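Local coordinates for protein 2-dehydropantoate 2-reductase, putative (Enterococcus faecalis, PDB 2EW2) that probably catalyses the NADPH-dependent reduction of 2-dehydropantoate (ketopantoate) to (R)-pantoate, a step on the pathway to pantothenate, at residues Val29-Arg43 and Ala58-His70. Residues are numbered along the deposited sequence; the frame is centred on the assembly and turned at random.
Sequences VTLIDQWPAHIEAIR and ANLPIFSPEEIDH
Ile62 fills the angle between strand 28-32 and helix 36-45, where the short strand 62-63 joins the outer edge of the Rossmann-type sheet, parallel to 28-32. With its CG1 anti to the backbone N (chi1 -174°), the side chain directs CD1 toward the helix, where it meets Ile42 CD1 at 3.5 Å, while CG1 lies 3.8 Å from Leu31 CB. The other branch, CG2, packs against the CG2 methyls of Ile39 and Ile42, and Leu60 continues this apolar layer over Leu31 and Val29. On the opposite face of the sheet, Thr30 CG2 touches the edge of the Phe63 ring in its plane, and Pro65 CG rests on Ile32 and Gln34.

Three backbone hydrogen bonds run along the strand pair and just past its ends: Leu31 N to Pro61 O, Phe63 N to Leu31 O and Asp33 N to Phe63 O. Beyond them, Asp33 OD2 accepts from Ala11 N in what is probably the glycine-rich turn of the dinucleotide-binding fold.

At the polar, solvent-exposed edge lies Arg43. Its extended chain lays one face of the guanidinium on Ile39 CG2, which is centred on it 3.5 Å from the plane, and NH2 donates to Ile62 O at 2.6 Å. The same nitrogen forms a salt bridge with Glu67, whose OE2 is gripped twice: on its syn side by Arg43 NH2 at 3.0 Å and on its anti side by Ser64 N at 3.1 Å.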
ATOM      1  N   VAL B  29      43.161 -10.387 -17.340  1.00 25.85           N
ATOM      2  CA  VAL B  29      42.186  -9.577 -16.590  1.00 24.76           C
ATOM      3  C   VAL B  29      42.238  -8.102 -16.962  1.00 24.57           C
ATOM      4  O   VAL B  29      43.318  -7.504 -17.040  1.00 24.78           O
ATOM      5  CB  VAL B  29      42.378  -9.721 -15.046  1.00 24.68           C
ATOM      6  CG1 VAL B  29      41.426  -8.789 -14.272  1.00 24.91           C
ATOM      7  CG2 VAL B  29      42.155 -11.155 -14.601  1.00 23.68           C
ATOM      8  N   THR B  30      41.060  -7.524 -17.191  1.00 24.02           N
ATOM      9  CA  THR B  30      40.898  -6.091 -17.388  1.00 23.11           C
ATOM     10  C   THR B  30      39.898  -5.529 -16.371  1.00 22.88           C
ATOM     11  O   THR B  30      38.830  -6.105 -16.153  1.00 22.17           O
ATOM     12  CB  THR B  30      40.409  -5.784 -18.819  1.00 23.62           C
ATOM     13  OG1 THR B  30      41.314  -6.380 -19.762  1.00 24.55           O
ATOM     14  CG2 THR B  30      40.321  -4.269 -19.071  1.00 22.41           C
ATOM     15  N   LEU B  31      40.237  -4.389 -15.783  1.00 22.37           N
ATOM     16  CA  LEU B  31      39.365  -3.746 -14.803  1.00 22.38           C
ATOM     17  C   LEU B  31      38.593  -2.592 -15.440  1.00 22.38           C
ATOM     18  O   LEU B  31      39.147  -1.818 -16.217  1.00 21.87           O
ATOM     19  CB  LEU B  31      40.185  -3.220 -13.625  1.00 21.97           C
ATOM     20  CG  LEU B  31      41.124  -4.202 -12.921  1.00 22.69           C
ATOM     21  CD1 LEU B  31      42.030  -3.454 -11.917  1.00 21.50           C
ATOM     22  CD2 LEU B  31      40.339  -5.319 -12.224  1.00 20.13           C
ATOM     23  N   ILE B  32      37.309  -2.488 -15.114  1.00 22.23           N
ATOM     24  CA  ILE B  32      36.498  -1.361 -15.551  1.00 22.79           C
ATOM     25  C   ILE B  32      35.891  -0.702 -14.319  1.00 23.40           C
ATOM     26  O   ILE B  32      35.259  -1.369 -13.496  1.00 22.44           O
ATOM     27  CB  ILE B  32      35.395  -1.805 -16.551  1.00 23.31           C
ATOM     28  CG1 ILE B  32      36.037  -2.507 -17.759  1.00 23.83           C
ATOM     29  CG2 ILE B  32      34.576  -0.614 -17.015  1.00 23.07           C
ATOM     30  CD1 ILE B  32      35.204  -3.611 -18.292  1.00 28.07           C
ATOM     31  N   ASP B  33      36.092   0.607 -14.197  1.00 24.86           N
ATOM     32  CA  ASP B  33      35.677   1.322 -12.985  1.00 27.29           C
ATOM     33  C   ASP B  33      35.395   2.782 -13.262  1.00 28.50           C
ATOM     34  O   ASP B  33      36.020   3.384 -14.126  1.00 28.71           O
ATOM     35  CB  ASP B  33      36.760   1.221 -11.909  1.00 27.07           C
ATOM     36  CG  ASP B  33      36.206   1.395 -10.514  1.00 28.64           C
ATOM     37  OD1 ASP B  33      36.315   2.518  -9.999  1.00 29.11           O
ATOM     38  OD2 ASP B  33      35.636   0.425  -9.946  1.00 27.04           O
ATOM     39  N   GLN B  34      34.500   3.357 -12.465  1.00 30.48           N
ATOM     40  CA  GLN B  34      34.014   4.717 -12.662  1.00 32.72           C
ATOM     41  C   GLN B  34      34.736   5.759 -11.796  1.00 32.88           C
ATOM     42  O   GLN B  34      34.460   6.962 -11.915  1.00 33.98           O
ATOM     43  CB  GLN B  34      32.491   4.755 -12.428  1.00 32.78           C
ATOM     44  CG  GLN B  34      31.742   3.707 -13.274  1.00 34.72           C
ATOM     45  CD  GLN B  34      30.242   3.670 -13.026  1.00 35.49           C
ATOM     46  OE1 GLN B  34      29.692   2.642 -12.620  1.00 39.17           O
ATOM     47  NE2 GLN B  34      29.575   4.789 -13.265  1.00 39.01           N
ATOM     48  N   TRP B  35      35.673   5.309 -10.956  1.00 32.04           N
ATOM     49  CA  TRP B  35      36.332   6.187  -9.972  1.00 30.71           C
ATOM     50  C   TRP B  35      37.683   6.675 -10.493  1.00 29.74           C
ATOM     51  O   TRP B  35      38.632   5.900 -10.555  1.00 29.35           O
ATOM     52  CB  TRP B  35      36.481   5.455  -8.623  1.00 30.61           C
ATOM     53  CG  TRP B  35      36.984   6.302  -7.488  1.00 30.32           C
ATOM     54  CD1 TRP B  35      36.912   7.663  -7.378  1.00 30.29           C
ATOM     55  CD2 TRP B  35      37.617   5.839  -6.283  1.00 30.23           C
ATOM     56  NE1 TRP B  35      37.475   8.076  -6.196  1.00 29.83           N
ATOM     57  CE2 TRP B  35      37.919   6.981  -5.503  1.00 29.93           C
ATOM     58  CE3 TRP B  35      37.961   4.570  -5.788  1.00 29.84           C
ATOM     59  CZ2 TRP B  35      38.539   6.897  -4.251  1.00 29.77           C
ATOM     60  CZ3 TRP B  35      38.599   4.489  -4.542  1.00 30.89           C
ATOM     61  CH2 TRP B  35      38.874   5.648  -3.792  1.00 29.99           C
ATOM     62  N   PRO B  36      37.768   7.960 -10.892  1.00 29.25           N
ATOM     63  CA  PRO B  36      38.980   8.477 -11.531  1.00 28.95           C
ATOM     64  C   PRO B  36      40.271   8.273 -10.733  1.00 28.54           C
ATOM     65  O   PRO B  36      41.265   7.816 -11.302  1.00 27.84           O
ATOM     66  CB  PRO B  36      38.652   9.961 -11.747  1.00 29.46           C
ATOM     67  CG  PRO B  36      37.140   9.967 -11.893  1.00 29.53           C
ATOM     68  CD  PRO B  36      36.714   8.992 -10.825  1.00 29.22           C
ATOM     69  N   ALA B  37      40.245   8.563  -9.429  1.00 28.37           N
ATOM     70  CA  ALA B  37      41.430   8.405  -8.561  1.00 28.15           C
ATOM     71  C   ALA B  37      41.963   6.968  -8.534  1.00 27.92           C
ATOM     72  O   ALA B  37      43.187   6.732  -8.486  1.00 27.82           O
ATOM     73  CB  ALA B  37      41.105   8.873  -7.148  1.00 28.62           C
ATOM     74  N   HIS B  38      41.028   6.023  -8.568  1.00 27.35           N
ATOM     75  CA  HIS B  38      41.300   4.583  -8.568  1.00 26.89           C
ATOM     76  C   HIS B  38      41.979   4.193  -9.886  1.00 27.01           C
ATOM     77  O   HIS B  38      42.978   3.478  -9.898  1.00 26.23           O
ATOM     78  CB  HIS B  38      39.961   3.856  -8.380  1.00 26.53           C
ATOM     79  CG  HIS B  38      40.066   2.405  -8.013  1.00 26.27           C
ATOM     80  ND1 HIS B  38      40.838   1.943  -6.965  1.00 24.96           N
ATOM     81  CD2 HIS B  38      39.438   1.316  -8.524  1.00 25.21           C
ATOM     82  CE1 HIS B  38      40.707   0.630  -6.873  1.00 25.35           C
ATOM     83  NE2 HIS B  38      39.856   0.226  -7.800  1.00 22.86           N
ATOM     84  N   ILE B  39      41.448   4.697 -10.997  1.00 27.53           N
ATOM     85  CA  ILE B  39      42.042   4.461 -12.314  1.00 28.31           C
ATOM     86  C   ILE B  39      43.475   5.018 -12.381  1.00 28.68           C
ATOM     87  O   ILE B  39      44.384   4.346 -12.863  1.00 28.34           O
ATOM     88  CB  ILE B  39      41.169   5.072 -13.444  1.00 28.25           C
ATOM     89  CG1 ILE B  39      39.801   4.385 -13.489  1.00 28.25           C
ATOM     90  CG2 ILE B  39      41.886   4.993 -14.799  1.00 28.05           C
ATOM     91  CD1 ILE B  39      38.813   5.062 -14.425  1.00 28.88           C
ATOM     92  N   GLU B  40      43.659   6.237 -11.873  1.00 29.89           N
ATOM     93  CA  GLU B  40      44.962   6.921 -11.884  1.00 31.62           C
ATOM     94  C   GLU B  40      46.014   6.193 -11.053  1.00 30.62           C
ATOM     95  O   GLU B  40      47.150   6.034 -11.506  1.00 31.24           O
ATOM     96  CB  GLU B  40      44.827   8.382 -11.422  1.00 31.20           C
ATOM     97  CG  GLU B  40      43.941   9.235 -12.339  1.00 34.27           C
ATOM     98  CD  GLU B  40      43.532  10.594 -11.740  1.00 35.75           C
ATOM     99  OE1 GLU B  40      44.130  11.016 -10.716  1.00 41.36           O
ATOM    100  OE2 GLU B  40      42.615  11.254 -12.310  1.00 40.40           O
ATOM    101  N   ALA B  41      45.638   5.761  -9.846  1.00 29.66           N
ATOM    102  CA  ALA B  41      46.542   5.045  -8.948  1.00 29.13           C
ATOM    103  C   ALA B  41      46.959   3.708  -9.553  1.00 28.81           C
ATOM    104  O   ALA B  41      48.144   3.357  -9.560  1.00 28.95           O
ATOM    105  CB  ALA B  41      45.879   4.827  -7.576  1.00 29.06           C
ATOM    106  N   ILE B  42      45.984   2.972 -10.084  1.00 27.98           N
ATOM    107  CA  ILE B  42      46.267   1.667 -10.694  1.00 27.75           C
ATOM    108  C   ILE B  42      47.180   1.795 -11.936  1.00 28.31           C
ATOM    109  O   ILE B  42      48.087   0.996 -12.110  1.00 28.42           O
ATOM    110  CB  ILE B  42      44.960   0.855 -10.982  1.00 27.04           C
ATOM    111  CG1 ILE B  42      44.312   0.449  -9.656  1.00 26.05           C
ATOM    112  CG2 ILE B  42      45.259  -0.371 -11.834  1.00 26.47           C
ATOM    113  CD1 ILE B  42      42.906  -0.087  -9.774  1.00 27.21           C
ATOM    114  N   ARG B  43      46.950   2.811 -12.764  1.00 29.59           N
ATOM    115  CA  ARG B  43      47.793   3.074 -13.939  1.00 31.34           C
ATOM    116  C   ARG B  43      49.228   3.471 -13.593  1.00 32.40           C
ATOM    117  O   ARG B  43      50.160   3.096 -14.310  1.00 33.31           O
ATOM    118  CB  ARG B  43      47.159   4.136 -14.845  1.00 31.15           C
ATOM    119  CG  ARG B  43      46.067   3.551 -15.711  1.00 31.33           C
ATOM    120  CD  ARG B  43      45.426   4.570 -16.604  1.00 31.95           C
ATOM    121  NE  ARG B  43      44.341   3.958 -17.355  1.00 30.67           N
ATOM    122  CZ  ARG B  43      43.388   4.639 -17.980  1.00 31.46           C
ATOM    123  NH1 ARG B  43      43.391   5.968 -17.952  1.00 30.67           N
ATOM    124  NH2 ARG B  43      42.426   3.991 -18.628  1.00 30.11           N
ATOM    125  N   ALA B  58      49.626  -5.941  -8.884  1.00 34.31           N
ATOM    126  CA  ALA B  58      49.184  -6.511 -10.155  1.00 33.52           C
ATOM    127  C   ALA B  58      49.037  -5.379 -11.146  1.00 33.09           C
ATOM    128  O   ALA B  58      48.236  -4.473 -10.941  1.00 33.20           O
ATOM    129  CB  ALA B  58      47.867  -7.258  -9.984  1.00 33.48           C
ATOM    130  N   ASN B  59      49.837  -5.407 -12.204  1.00 32.91           N
ATOM    131  CA  ASN B  59      49.757  -4.362 -13.209  1.00 32.88           C
ATOM    132  C   ASN B  59      48.664  -4.709 -14.207  1.00 31.71           C
ATOM    133  O   ASN B  59      48.904  -5.371 -15.201  1.00 32.03           O
ATOM    134  CB  ASN B  59      51.105  -4.147 -13.893  1.00 33.69           C
ATOM    135  CG  ASN B  59      52.205  -3.825 -12.906  1.00 36.96           C
ATOM    136  OD1 ASN B  59      52.484  -2.652 -12.628  1.00 41.08           O
ATOM    137  ND2 ASN B  59      52.827  -4.866 -12.344  1.00 40.04           N
ATOM    138  N   LEU B  60      47.446  -4.283 -13.903  1.00 30.20           N
ATOM    139  CA  LEU B  60      46.293  -4.655 -14.708  1.00 28.13           C
ATOM    140  C   LEU B  60      45.856  -3.457 -15.506  1.00 26.86           C
ATOM    141  O   LEU B  60      45.935  -2.324 -15.015  1.00 27.08           O
ATOM    142  CB  LEU B  60      45.141  -5.169 -13.825  1.00 27.90           C
ATOM    143  CG  LEU B  60      45.407  -6.476 -13.055  1.00 28.27           C
ATOM    144  CD1 LEU B  60      44.263  -6.861 -12.116  1.00 28.28           C
ATOM    145  CD2 LEU B  60      45.732  -7.635 -13.998  1.00 28.22           C
ATOM    146  N   PRO B  61      45.400  -3.694 -16.746  1.00 25.48           N
ATOM    147  CA  PRO B  61      44.773  -2.627 -17.508  1.00 25.24           C
ATOM    148  C   PRO B  61      43.468  -2.206 -16.845  1.00 24.78           C
ATOM    149  O   PRO B  61      42.766  -3.032 -16.267  1.00 25.49           O
ATOM    150  CB  PRO B  61      44.532  -3.245 -18.892  1.00 24.44           C
ATOM    151  CG  PRO B  61      44.705  -4.687 -18.744  1.00 24.63           C
ATOM    152  CD  PRO B  61      45.471  -4.967 -17.491  1.00 25.29           C
ATOM    153  N   ILE B  62      43.179  -0.914 -16.886  1.00 24.97           N
ATOM    154  CA  ILE B  62      41.958  -0.380 -16.277  1.00 24.44           C
ATOM    155  C   ILE B  62      41.413   0.748 -17.137  1.00 25.37           C
ATOM    156  O   ILE B  62      42.169   1.574 -17.666  1.00 25.44           O
ATOM    157  CB  ILE B  62      42.172   0.045 -14.783  1.00 24.49           C
ATOM    158  CG1 ILE B  62      40.849   0.472 -14.132  1.00 23.90           C
ATOM    159  CG2 ILE B  62      43.242   1.141 -14.653  1.00 23.07           C
ATOM    160  CD1 ILE B  62      40.878   0.511 -12.584  1.00 23.78           C
ATOM    161  N   PHE B  63      40.099   0.757 -17.310  1.00 25.67           N
ATOM    162  CA  PHE B  63      39.450   1.752 -18.141  1.00 26.37           C
ATOM    163  C   PHE B  63      38.214   2.275 -17.431  1.00 26.86           C
ATOM    164  O   PHE B  63      37.628   1.569 -16.628  1.00 26.60           O
ATOM    165  CB  PHE B  63      39.036   1.109 -19.477  1.00 27.16           C
ATOM    166  CG  PHE B  63      40.189   0.499 -20.252  1.00 26.55           C
ATOM    167  CD1 PHE B  63      40.445  -0.850 -20.179  1.00 26.41           C
ATOM    168  CD2 PHE B  63      41.007   1.297 -21.053  1.00 27.77           C
ATOM    169  CE1 PHE B  63      41.498  -1.435 -20.903  1.00 26.96           C
ATOM    170  CE2 PHE B  63      42.076   0.736 -21.772  1.00 27.82           C
ATOM    171  CZ  PHE B  63      42.322  -0.638 -21.693  1.00 27.83           C
ATOM    172  N   SER B  64      37.829   3.514 -17.709  1.00 27.82           N
ATOM    173  CA  SER B  64      36.516   3.994 -17.297  1.00 28.65           C
ATOM    174  C   SER B  64      35.513   3.503 -18.337  1.00 28.78           C
ATOM    175  O   SER B  64      35.897   3.213 -19.476  1.00 28.48           O
ATOM    176  CB  SER B  64      36.488   5.522 -17.180  1.00 28.87           C
ATOM    177  OG  SER B  64      36.515   6.139 -18.458  1.00 31.76           O
ATOM    178  N   PRO B  65      34.227   3.371 -17.954  1.00 29.17           N
ATOM    179  CA  PRO B  65      33.237   2.914 -18.931  1.00 29.58           C
ATOM    180  C   PRO B  65      33.179   3.783 -20.206  1.00 30.39           C
ATOM    181  O   PRO B  65      33.052   3.250 -21.307  1.00 30.10           O
ATOM    182  CB  PRO B  65      31.918   2.989 -18.149  1.00 29.43           C
ATOM    183  CG  PRO B  65      32.331   2.858 -16.722  1.00 29.64           C
ATOM    184  CD  PRO B  65      33.617   3.608 -16.631  1.00 29.20           C
ATOM    185  N   GLU B  66      33.319   5.094 -20.060  1.00 31.18           N
ATOM    186  CA  GLU B  66      33.182   5.995 -21.208  1.00 32.91           C
ATOM    187  C   GLU B  66      34.319   5.878 -22.231  1.00 32.27           C
ATOM    188  O   GLU B  66      34.149   6.269 -23.383  1.00 32.58           O
ATOM    189  CB  GLU B  66      32.973   7.457 -20.762  1.00 33.38           C
ATOM    190  CG  GLU B  66      34.051   8.027 -19.841  1.00 37.91           C
ATOM    191  CD  GLU B  66      33.699   7.939 -18.350  1.00 44.17           C
ATOM    192  OE1 GLU B  66      34.094   8.875 -17.607  1.00 46.50           O
ATOM    193  OE2 GLU B  66      33.034   6.959 -17.912  1.00 45.31           O
ATOM    194  N   GLU B  67      35.461   5.333 -21.801  1.00 31.62           N
ATOM    195  CA  GLU B  67      36.637   5.117 -22.651  1.00 30.87           C
ATOM    196  C   GLU B  67      36.535   3.890 -23.554  1.00 29.84           C
ATOM    197  O   GLU B  67      37.275   3.767 -24.532  1.00 29.41           O
ATOM    198  CB  GLU B  67      37.870   4.910 -21.781  1.00 31.01           C
ATOM    199  CG  GLU B  67      38.517   6.170 -21.308  1.00 34.07           C
ATOM    200  CD  GLU B  67      39.759   5.892 -20.474  1.00 36.45           C
ATOM    201  OE1 GLU B  67      40.767   6.618 -20.672  1.00 40.21           O
ATOM    202  OE2 GLU B  67      39.726   4.968 -19.626  1.00 34.00           O
ATOM    203  N   ILE B  68      35.652   2.964 -23.205  1.00 28.61           N
ATOM    204  CA  ILE B  68      35.581   1.675 -23.886  1.00 27.74           C
ATOM    205  C   ILE B  68      35.062   1.830 -25.317  1.00 27.69           C
ATOM    206  O   ILE B  68      34.049   2.478 -25.555  1.00 28.25           O
ATOM    207  CB  ILE B  68      34.713   0.656 -23.084  1.00 27.65           C
ATOM    208  CG1 ILE B  68      35.284   0.441 -21.671  1.00 26.30           C
ATOM    209  CG2 ILE B  68      34.555  -0.672 -23.839  1.00 26.25           C
ATOM    210  CD1 ILE B  68      36.646  -0.279 -21.636  1.00 27.89           C
ATOM    211  N   ASP B  69      35.763   1.234 -26.269  1.00 27.63           N
ATOM    212  CA  ASP B  69      35.298   1.216 -27.644  1.00 27.63           C
ATOM    213  C   ASP B  69      35.719  -0.067 -28.338  1.00 27.09           C
ATOM    214  O   ASP B  69      36.263  -0.981 -27.697  1.00 26.72           O
ATOM    215  CB  ASP B  69      35.772   2.463 -28.421  1.00 28.42           C
ATOM    216  CG  ASP B  69      37.291   2.594 -28.479  1.00 29.10           C
ATOM    217  OD1 ASP B  69      38.023   1.578 -28.471  1.00 28.09           O
ATOM    218  OD2 ASP B  69      37.751   3.749 -28.557  1.00 32.84           O
ATOM    219  N   HIS B  70      35.483  -0.137 -29.645  1.00 26.17           N
ATOM    220  CA  HIS B  70      35.755  -1.359 -30.386  1.00 25.93           C
ATOM    221  C   HIS B  70      37.240  -1.639 -30.625  1.00 26.20           C
ATOM    222  O   HIS B  70      37.600  -2.656 -31.218  1.00 25.72           O
ATOM    223  CB  HIS B  70      34.889  -1.451 -31.655  1.00 26.02           C
ATOM    224  CG  HIS B  70      33.524  -1.999 -31.392  1.00 24.18           C
ATOM    225  ND1 HIS B  70      32.514  -1.241 -30.842  1.00 23.44           N
ATOM    226  CD2 HIS B  70      33.019  -3.246 -31.547  1.00 24.80           C
ATOM    227  CE1 HIS B  70      31.433  -1.990 -30.699  1.00 24.79           C
ATOM    228  NE2 HIS B  70      31.714  -3.214 -31.112  1.00 24.83           N
TER
HETATM  229  O   HOH W   1      35.309   7.710 -14.780  1.00 50.04           O
HETATM  230  O   HOH W   2      48.209  -1.135 -13.747  1.00 46.29           O
HETATM  231  O   HOH W   3      45.263   0.968 -18.229  1.00 30.30           O